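Local structure of KaiC-like domain-containing protein (Pyrococcus horikoshii, 3BS4) at residues I37-L42 with F144-S149; V87-S92 with W104-M109; E158-Y163 with K195-S200. The protein is of unknown function but probably has a KaiC-like, RecA-related domain and binds an unidentified peptide. One frame throughout, in Å; residues are numbered along the deposited sequence.

Interaction 1: I37-L42 with F144-S149; sequences ILFYIL and FAISMS
L42 and L38 bracket a face and an edge of the F144 ring. CG of L42 lies anti to the backbone N (chi1 171°), which sends CD1 across the ring in a CH-pi contact, 3.8 Å from the centroid of F144. CD1 lies over one face, displaced toward the rim, 3.5 Å from F144 CE2. L38 slides past F144 in the opposite direction, and its CD1 meets F144 CE1 at 3.7 Å in the plane of the ring. I41 adds a looser touch at the same edge, CG2 lying 4.4 Å from F144 CE1. The flat ring is therefore a wedge driven into the furrow between successive turns of helix 34-47. I146, two residues further along the strand, is a second bump beside it. It is modelled in two conformers; in one, its CD1 lies 3.9 Å from F39 CZ and 4.2 Å from L42 CD2, so these touches are less certain than those of F144. The pairs are wholly apolar and buried. V52 also lies against both L42 and F144, while F186 stacks on the F144 ring. The axes of helix segment 37-42 and strand segment 144-146 approach to 10.8 Å, with a crossing angle of -146°. Such a layer of helix side chains interlocking with alternate residues of a central parallel strand is typical of the alpha/beta core of a RecA- or KaiC-like domain.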
loop_
_atom_site.group_PDB
_atom_site.type_symbol
_atom_site.label_atom_id
_atom_site.label_comp_id
_atom_site.label_asym_id
_atom_site.label_seq_id
_atom_site.Cartn_x
_atom_site.Cartn_y
_atom_site.Cartn_z
ATOM N N ILE A 37 -7.167 -4.794 7.348
ATOM C CA ILE A 37 -6.716 -3.664 8.165
ATOM C C ILE A 37 -6.184 -2.577 7.222
ATOM O O ILE A 37 -6.493 -1.387 7.385
ATOM C CB ILE A 37 -5.642 -4.063 9.209
ATOM C CG1 ILE A 37 -6.254 -5.019 10.242
ATOM C CG2 ILE A 37 -5.100 -2.834 9.901
ATOM C CD1 ILE A 37 -5.250 -5.575 11.196
ATOM N N LEU A 38 -5.404 -2.993 6.220
ATOM C CA LEU A 38 -4.869 -2.023 5.268
ATOM C C LEU A 38 -5.972 -1.358 4.447
ATOM O O LEU A 38 -5.909 -0.136 4.225
ATOM C CB LEU A 38 -3.819 -2.647 4.342
ATOM C CG LEU A 38 -3.062 -1.589 3.529
ATOM C CD1 LEU A 38 -2.515 -0.469 4.412
ATOM C CD2 LEU A 38 -1.931 -2.191 2.777
ATOM N N PHE A 39 -6.962 -2.130 3.995
ATOM C CA PHE A 39 -8.083 -1.519 3.262
ATOM C C PHE A 39 -8.856 -0.548 4.150
ATOM O O PHE A 39 -9.308 0.498 3.692
ATOM C CB PHE A 39 -8.995 -2.575 2.639
ATOM C CG PHE A 39 -8.521 -3.045 1.287
ATOM C CD1 PHE A 39 -8.745 -2.270 0.147
ATOM C CD2 PHE A 39 -7.879 -4.268 1.148
ATOM C CE1 PHE A 39 -8.315 -2.705 -1.123
ATOM C CE2 PHE A 39 -7.436 -4.712 -0.116
ATOM C CZ PHE A 39 -7.657 -3.929 -1.249
ATOM N N TYR A 40 -8.979 -0.875 5.429
ATOM C CA TYR A 40 -9.595 0.063 6.357
ATOM C C TYR A 40 -8.843 1.392 6.411
ATOM O O TYR A 40 -9.445 2.457 6.271
ATOM C CB TYR A 40 -9.699 -0.567 7.743
ATOM C CG TYR A 40 -10.299 0.368 8.756
ATOM C CD1 TYR A 40 -11.679 0.552 8.820
ATOM C CD2 TYR A 40 -9.478 1.092 9.632
ATOM C CE1 TYR A 40 -12.232 1.426 9.743
ATOM C CE2 TYR A 40 -10.029 1.976 10.573
ATOM C CZ TYR A 40 -11.411 2.129 10.608
ATOM O OH TYR A 40 -11.966 3.008 11.518
ATOM N N ILE A 41 -7.529 1.326 6.597
ATOM C CA ILE A 41 -6.693 2.522 6.619
ATOM C C ILE A 41 -6.856 3.333 5.331
ATOM O O ILE A 41 -7.063 4.552 5.377
ATOM C CB ILE A 41 -5.222 2.151 6.875
ATOM C CG1 ILE A 41 -5.083 1.548 8.280
ATOM C CG2 ILE A 41 -4.309 3.377 6.716
ATOM C CD1 ILE A 41 -3.699 1.008 8.594
ATOM N N LEU A 42 -6.773 2.649 4.192
ATOM C CA LEU A 42 -6.958 3.279 2.885
ATOM C C LEU A 42 -8.310 4.005 2.800
ATOM O O LEU A 42 -8.380 5.181 2.396
ATOM C CB LEU A 42 -6.878 2.201 1.792
ATOM C CG LEU A 42 -7.227 2.528 0.334
ATOM C CD1 LEU A 42 -6.492 3.738 -0.132
ATOM C CD2 LEU A 42 -6.888 1.331 -0.557
ATOM N N PHE A 144 -0.440 3.324 -1.825
ATOM C CA PHE A 144 -0.695 1.942 -1.386
ATOM C C PHE A 144 -0.304 1.003 -2.493
ATOM O O PHE A 144 -0.744 1.212 -3.629
ATOM C CB PHE A 144 -2.180 1.756 -1.072
ATOM C CG PHE A 144 -2.635 2.539 0.131
ATOM C CD1 PHE A 144 -2.734 1.924 1.369
ATOM C CD2 PHE A 144 -2.934 3.901 0.032
ATOM C CE1 PHE A 144 -3.124 2.638 2.500
ATOM C CE2 PHE A 144 -3.330 4.633 1.168
ATOM C CZ PHE A 144 -3.426 3.998 2.398
ATOM N N ALA A 145 0.525 -0.006 -2.198
ATOM C CA ALA A 145 0.867 -1.036 -3.208
ATOM C C ALA A 145 0.274 -2.380 -2.784
ATOM O O ALA A 145 0.710 -2.963 -1.775
ATOM C CB ALA A 145 2.395 -1.158 -3.375
ATOM N N ILE A 146 -0.718 -2.832 -3.563
ATOM C CA ILE A 146 -1.517 -3.993 -3.209
ATOM C C ILE A 146 -1.424 -5.032 -4.330
ATOM O O ILE A 146 -2.124 -4.938 -5.336
ATOM C CB ILE A 146 -3.000 -3.628 -2.951
ATOM C CG1 ILE A 146 -3.117 -2.428 -1.992
ATOM C CG2 ILE A 146 -3.748 -4.845 -2.413
ATOM C CD1 ILE A 146 -4.504 -1.808 -1.906
ATOM N N SER A 147 -0.528 -6.009 -4.190
ATOM C CA SER A 147 0.429 -6.169 -3.112
ATOM C C SER A 147 1.780 -6.558 -3.645
ATOM O O SER A 147 1.895 -6.965 -4.814
ATOM C CB SER A 147 0.014 -7.430 -2.316
ATOM O OG SER A 147 -1.303 -7.279 -1.794
ATOM N N MET A 148 2.840 -6.339 -2.883
ATOM C CA MET A 148 4.168 -6.199 -3.446
ATOM C C MET A 148 4.518 -7.706 -3.684
ATOM O O MET A 148 5.330 -8.065 -4.553
ATOM C CB MET A 148 5.138 -5.642 -2.409
ATOM C CG MET A 148 5.033 -4.124 -2.242
ATOM S SD MET A 148 5.467 -3.203 -3.747
ATOM C CE MET A 148 7.254 -3.572 -3.780
ATOM N N SER A 149 3.879 -8.608 -2.926
ATOM C CA SER A 149 4.044 -10.056 -3.121
ATOM C C SER A 149 3.558 -10.514 -4.506
ATOM O O SER A 149 3.979 -11.565 -5.013
ATOM C CB SER A 149 3.333 -10.837 -1.982
ATOM O OG SER A 149 2.010 -10.346 -1.784
#

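Interaction 2: V87-S92 with W104-M109; sequences VDTFGS and WYLEGM
The hydroxyl of S92 meets the backbone N-H of L106. OG lies anti to its own carbonyl carbon (chi1 -58°), accepting L106 N at 2.9 Å on one side and donating to D88 O at 2.7 Å on the other. S92 N reaches that same D88 oxygen from the opposite face, gripping it twice. With an alanine here the hydroxyl is gone, and L106 N would probably lose its acceptor and D88 O one of its two donors. D88 and Y105 run side by side, pointing the same way, their carboxylate and ring planes 55° apart. D88 CB packs 3.5 Å from Y105 CE1, and D88 OD2 comes to 2.9 Å from Y105 OH. D88 is the N-cap of helix 89-94, its OD1 accepting from G91 N, which comes from above the carboxylate plane. Just before it, V87 and W104 form a parallel beta bridge at the margin of the mixed sheet, sealed by D88 N to W104 O at 2.8 Å. Beyond the bridge, V87 and L106 cross at about a right angle, with V87 CG1 3.8 Å from L106 CD2. L106 CD1 lies 3.8 Å from T89 OG1, a hydroxyl hydrogen-bonded to Y119 of helix 115-132.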
loop_
_atom_site.group_PDB
_atom_site.type_symbol
_atom_site.label_atom_id
_atom_site.label_comp_id
_atom_site.label_asym_id
_atom_site.label_seq_id
_atom_site.Cartn_x
_atom_site.Cartn_y
_atom_site.Cartn_z
ATOM N N VAL A 87 -2.784 3.069 -10.695
ATOM C CA VAL A 87 -2.024 2.427 -11.769
ATOM C C VAL A 87 -2.484 0.978 -11.766
ATOM O O VAL A 87 -2.237 0.239 -10.806
ATOM C CB VAL A 87 -0.510 2.514 -11.558
ATOM C CG1 VAL A 87 0.247 1.820 -12.708
ATOM C CG2 VAL A 87 -0.045 3.974 -11.390
ATOM N N ASP A 88 -3.176 0.575 -12.819
ATOM C CA ASP A 88 -3.708 -0.781 -12.881
ATOM C C ASP A 88 -2.666 -1.734 -13.438
ATOM O O ASP A 88 -2.694 -2.135 -14.604
ATOM C CB ASP A 88 -5.028 -0.832 -13.658
ATOM C CG ASP A 88 -5.669 -2.206 -13.630
ATOM O OD1 ASP A 88 -5.167 -3.095 -12.921
ATOM O OD2 ASP A 88 -6.701 -2.402 -14.311
ATOM N N THR A 89 -1.727 -2.083 -12.571
ATOM C CA THR A 89 -0.649 -2.986 -12.928
ATOM C C THR A 89 -1.200 -4.369 -13.289
ATOM O O THR A 89 -0.743 -5.013 -14.251
ATOM C CB THR A 89 0.355 -3.038 -11.762
ATOM O OG1 THR A 89 0.862 -1.710 -11.557
ATOM C CG2 THR A 89 1.523 -3.978 -12.072
ATOM N N PHE A 90 -2.185 -4.833 -12.531
ATOM C CA PHE A 90 -2.784 -6.134 -12.812
ATOM C C PHE A 90 -3.336 -6.162 -14.239
ATOM O O PHE A 90 -3.034 -7.083 -15.014
ATOM C CB PHE A 90 -3.888 -6.435 -11.800
ATOM C CG PHE A 90 -4.503 -7.802 -11.978
ATOM C CD1 PHE A 90 -4.020 -8.894 -11.250
ATOM C CD2 PHE A 90 -5.518 -8.009 -12.914
ATOM C CE1 PHE A 90 -4.565 -10.154 -11.433
ATOM C CE2 PHE A 90 -6.075 -9.264 -13.090
ATOM C CZ PHE A 90 -5.592 -10.335 -12.346
ATOM N N GLY A 91 -4.143 -5.166 -14.591
ATOM C CA GLY A 91 -4.725 -5.160 -15.945
ATOM C C GLY A 91 -3.648 -5.040 -17.012
ATOM O O GLY A 91 -3.760 -5.620 -18.101
ATOM N N SER A 92 -2.595 -4.296 -16.698
ATOM C CA SER A 92 -1.474 -4.103 -17.613
ATOM C C SER A 92 -0.767 -5.419 -17.894
ATOM O O SER A 92 -0.498 -5.735 -19.051
ATOM C CB SER A 92 -0.494 -3.078 -17.032
ATOM O OG SER A 92 -1.161 -1.843 -16.786
ATOM N N TRP A 104 -4.489 4.550 -14.823
ATOM C CA TRP A 104 -3.351 4.480 -15.728
ATOM C C TRP A 104 -2.991 3.054 -16.043
ATOM O O TRP A 104 -2.947 2.207 -15.143
ATOM C CB TRP A 104 -2.137 5.153 -15.100
ATOM C CG TRP A 104 -1.779 6.443 -15.735
ATOM C CD1 TRP A 104 -2.482 7.608 -15.669
ATOM C CD2 TRP A 104 -0.620 6.715 -16.532
ATOM N NE1 TRP A 104 -1.839 8.588 -16.382
ATOM C CE2 TRP A 104 -0.691 8.069 -16.917
ATOM C CE3 TRP A 104 0.468 5.944 -16.966
ATOM C CZ2 TRP A 104 0.284 8.675 -17.712
ATOM C CZ3 TRP A 104 1.451 6.556 -17.751
ATOM C CH2 TRP A 104 1.345 7.904 -18.117
ATOM N N TYR A 105 -2.724 2.794 -17.322
ATOM C CA TYR A 105 -2.273 1.488 -17.802
ATOM C C TYR A 105 -0.856 1.578 -18.319
ATOM O O TYR A 105 -0.519 2.538 -19.005
ATOM C CB TYR A 105 -3.201 0.984 -18.895
ATOM C CG TYR A 105 -4.472 0.533 -18.276
ATOM C CD1 TYR A 105 -4.561 -0.741 -17.713
ATOM C CD2 TYR A 105 -5.570 1.389 -18.167
ATOM C CE1 TYR A 105 -5.716 -1.164 -17.100
ATOM C CE2 TYR A 105 -6.736 0.966 -17.540
ATOM C CZ TYR A 105 -6.787 -0.318 -17.006
ATOM O OH TYR A 105 -7.922 -0.783 -16.363
ATOM N N LEU A 106 -0.044 0.579 -17.983
ATOM C CA LEU A 106 1.360 0.525 -18.399
ATOM C C LEU A 106 1.464 -0.213 -19.725
ATOM O O LEU A 106 1.019 -1.359 -19.847
ATOM C CB LEU A 106 2.231 -0.171 -17.349
ATOM C CG LEU A 106 2.039 0.291 -15.897
ATOM C CD1 LEU A 106 2.460 -0.807 -14.933
ATOM C CD2 LEU A 106 2.746 1.608 -15.595
ATOM N N GLU A 107 2.072 0.454 -20.705
ATOM C CA GLU A 107 2.123 -0.034 -22.077
ATOM C C GLU A 107 3.510 -0.589 -22.379
ATOM O O GLU A 107 4.478 -0.217 -21.727
ATOM C CB GLU A 107 1.794 1.114 -23.045
ATOM C CG GLU A 107 0.484 1.851 -22.733
ATOM C CD GLU A 107 -0.765 1.000 -22.968
ATOM O OE1 GLU A 107 -0.727 0.069 -23.806
ATOM O OE2 GLU A 107 -1.801 1.270 -22.312
ATOM N N GLY A 108 3.601 -1.480 -23.365
ATOM C CA GLY A 108 4.890 -2.043 -23.777
ATOM C C GLY A 108 5.406 -3.185 -22.924
ATOM O O GLY A 108 4.652 -3.814 -22.171
ATOM N N MET A 109 6.704 -3.453 -23.038
ATOM C CA MET A 109 7.324 -4.530 -22.287
ATOM C C MET A 109 7.359 -4.145 -20.825
ATOM O O MET A 109 7.830 -3.060 -20.464
ATOM C CB MET A 109 8.741 -4.826 -22.807
ATOM C CG MET A 109 9.590 -5.766 -21.939
ATOM S SD MET A 109 9.005 -7.484 -21.819
ATOM C CE MET A 109 9.230 -8.032 -23.511
#

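Interaction 3: E158-Y163 with K195-S200; sequences EETLRY and KRVLLS
L161 reaches across to R196, V197 and S200, and its path can be traced outward from CB. CB sets CG beside the backbone N (chi1 -74°), bringing the branch point, CG, to 4.0 Å from V197 CG2. There the chain forks. CD1 swings under the R196 side chain, 4.1 Å from R196 CB, and sits over the centre of one guanidinium face, so the flat cationic group rests on a methyl. CD2 packs against the neighbouring helix. It lies 3.6 Å from S200 CB, 3.7 Å from R196 O and 3.8 Å from V197 CA, thus lodged on backbone as much as on side chains. On the solvent side E158, bent at chi2, brings OE2 to 2.8 Å from R196 NH2. This salt bridge meets the guanidinium near its plane, but its hydrogen bond is weak, with an angle of 129° at the hydrogen. On the buried side T160 CG2 abuts V197 CG1 at 3.7 Å, the two side chains crossing at about a right angle. L164, a turn further along helix 157-173, touches both V197 and S200. A water donates to L161 O and also hydrogen-bonds S200 OG, which is held by R204 as well. The axes of segments 158-163 and 195-200 run nearly parallel, 10° apart. Helix 157-173 lies in the beta-alpha-beta crossover between the adjacent parallel strands 141-146 and 184-190, and helix 195-204 follows the second strand; the two are neighbouring helices of the alpha/beta domain, their apolar centre edged by a surface ion pair.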
loop_
_atom_site.group_PDB
_atom_site.type_symbol
_atom_site.label_atom_id
_atom_site.label_comp_id
_atom_site.label_asym_id
_atom_site.label_seq_id
_atom_site.Cartn_x
_atom_site.Cartn_y
_atom_site.Cartn_z
ATOM N N GLU A 158 15.017 -13.489 -8.085
ATOM C CA GLU A 158 16.209 -12.752 -8.452
ATOM C C GLU A 158 15.838 -11.451 -9.177
ATOM O O GLU A 158 16.365 -10.374 -8.862
ATOM C CB GLU A 158 17.078 -13.637 -9.339
ATOM C CG GLU A 158 17.710 -14.814 -8.576
ATOM C CD GLU A 158 16.775 -16.019 -8.306
ATOM O OE1 GLU A 158 15.642 -16.120 -8.857
ATOM O OE2 GLU A 158 17.223 -16.899 -7.528
ATOM N N GLU A 159 14.902 -11.561 -10.123
ATOM C CA GLU A 159 14.389 -10.401 -10.855
ATOM C C GLU A 159 13.709 -9.412 -9.923
ATOM O O GLU A 159 13.884 -8.200 -10.073
ATOM C CB GLU A 159 13.410 -10.840 -11.952
ATOM C CG GLU A 159 14.096 -11.436 -13.178
ATOM C CD GLU A 159 13.159 -12.196 -14.110
ATOM O OE1 GLU A 159 11.975 -12.436 -13.774
ATOM O OE2 GLU A 159 13.623 -12.590 -15.216
ATOM N N THR A 160 12.941 -9.932 -8.965
ATOM C CA THR A 160 12.219 -9.066 -8.020
ATOM C C THR A 160 13.204 -8.317 -7.130
ATOM O O THR A 160 13.049 -7.127 -6.880
ATOM C CB THR A 160 11.206 -9.890 -7.192
ATOM O OG1 THR A 160 10.347 -10.607 -8.092
ATOM C CG2 THR A 160 10.377 -8.992 -6.285
ATOM N N LEU A 161 14.260 -9.003 -6.697
ATOM C CA LEU A 161 15.269 -8.344 -5.875
ATOM C C LEU A 161 15.968 -7.226 -6.630
ATOM O O LEU A 161 16.198 -6.154 -6.071
ATOM C CB LEU A 161 16.273 -9.378 -5.350
ATOM C CG LEU A 161 15.683 -10.242 -4.219
ATOM C CD1 LEU A 161 16.447 -11.547 -4.029
ATOM C CD2 LEU A 161 15.616 -9.472 -2.899
ATOM N N ARG A 162 16.295 -7.464 -7.895
ATOM C CA ARG A 162 16.893 -6.419 -8.748
ATOM C C ARG A 162 15.903 -5.296 -8.990
ATOM O O ARG A 162 16.262 -4.121 -8.948
ATOM C CB ARG A 162 17.327 -6.989 -10.101
ATOM C CG ARG A 162 18.451 -7.976 -10.008
ATOM C CD ARG A 162 19.162 -8.128 -11.363
ATOM N NE ARG A 162 18.238 -8.202 -12.498
ATOM C CZ ARG A 162 17.801 -9.335 -13.044
ATOM N NH1 ARG A 162 18.189 -10.507 -12.554
ATOM N NH2 ARG A 162 16.969 -9.292 -14.084
ATOM N N TYR A 163 14.649 -5.664 -9.246
ATOM C CA TYR A 163 13.587 -4.678 -9.448
ATOM C C TYR A 163 13.436 -3.706 -8.267
ATOM O O TYR A 163 13.291 -2.486 -8.454
ATOM C CB TYR A 163 12.262 -5.409 -9.720
ATOM C CG TYR A 163 11.067 -4.529 -9.556
ATOM C CD1 TYR A 163 10.739 -3.580 -10.530
ATOM C CD2 TYR A 163 10.278 -4.616 -8.410
ATOM C CE1 TYR A 163 9.638 -2.748 -10.375
ATOM C CE2 TYR A 163 9.167 -3.780 -8.238
ATOM C CZ TYR A 163 8.865 -2.848 -9.239
ATOM O OH TYR A 163 7.787 -1.995 -9.120
ATOM N N LYS A 195 11.641 -15.903 1.069
ATOM C CA LYS A 195 12.219 -15.275 2.248
ATOM C C LYS A 195 13.232 -14.193 1.907
ATOM O O LYS A 195 13.350 -13.192 2.639
ATOM C CB LYS A 195 12.843 -16.318 3.173
ATOM C CG LYS A 195 11.833 -17.295 3.791
ATOM C CD LYS A 195 12.384 -17.970 5.052
ATOM C CE LYS A 195 13.674 -18.748 4.789
ATOM N NZ LYS A 195 14.505 -18.860 6.032
ATOM N N ARG A 196 13.972 -14.383 0.808
ATOM C CA ARG A 196 14.962 -13.377 0.400
ATOM C C ARG A 196 14.303 -12.080 -0.019
ATOM O O ARG A 196 14.775 -10.994 0.322
ATOM C CB ARG A 196 15.847 -13.875 -0.737
ATOM C CG ARG A 196 16.809 -14.953 -0.307
ATOM C CD ARG A 196 17.860 -15.179 -1.384
ATOM N NE ARG A 196 17.248 -15.617 -2.634
ATOM C CZ ARG A 196 17.805 -15.474 -3.833
ATOM N NH1 ARG A 196 18.995 -14.896 -3.964
ATOM N NH2 ARG A 196 17.162 -15.905 -4.904
ATOM N N VAL A 197 13.228 -12.179 -0.783
ATOM C CA VAL A 197 12.539 -10.955 -1.209
ATOM C C VAL A 197 11.886 -10.279 -0.001
ATOM O O VAL A 197 11.914 -9.050 0.149
ATOM C CB VAL A 197 11.497 -11.211 -2.326
ATOM C CG1 VAL A 197 10.839 -9.881 -2.726
ATOM C CG2 VAL A 197 12.139 -11.913 -3.532
ATOM N N LEU A 198 11.307 -11.085 0.884
ATOM C CA LEU A 198 10.731 -10.549 2.101
ATOM C C LEU A 198 11.776 -9.848 2.966
ATOM O O LEU A 198 11.505 -8.819 3.571
ATOM C CB LEU A 198 10.052 -11.680 2.868
ATOM C CG LEU A 198 9.029 -11.402 3.952
ATOM C CD1 LEU A 198 7.937 -10.414 3.537
ATOM C CD2 LEU A 198 8.424 -12.762 4.342
ATOM N N LEU A 199 12.997 -10.388 3.001
ATOM C CA LEU A 199 14.094 -9.737 3.716
ATOM C C LEU A 199 14.373 -8.334 3.167
ATOM O O LEU A 199 14.582 -7.390 3.925
ATOM C CB LEU A 199 15.356 -10.584 3.572
ATOM C CG LEU A 199 16.399 -10.642 4.673
ATOM C CD1 LEU A 199 15.775 -10.927 6.060
ATOM C CD2 LEU A 199 17.437 -11.712 4.300
ATOM N N SER A 200 14.363 -8.199 1.845
ATOM C CA SER A 200 14.627 -6.910 1.208
ATOM C C SER A 200 13.528 -5.906 1.510
ATOM O O SER A 200 13.810 -4.743 1.811
ATOM C CB SER A 200 14.810 -7.098 -0.304
ATOM O OG SER A 200 15.113 -5.870 -0.953
HETATM O O HOH W 1 16.652 -5.868 -3.269
#

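The three contacts lie around one mixed sheet, their centres about 18 to 21 Å apart and none touching another. Interaction 1 is near the centre of the chain, packing helix 34-47 on the central strand 141-146. Interaction 2 falls wholly within the sequence between the two halves of interaction 1 and lies at one edge of the sheet, where strand 103-104 ends and the chain leads on to helix 115-132. Interaction 3 follows both along the chain, on helix 157-173 after strand 141-146 and on helix 195-204. M148 and Y163, in the segments of interactions 1 and 3 but outside the contacts themselves, meet the bound peptide, so these segments reach its site.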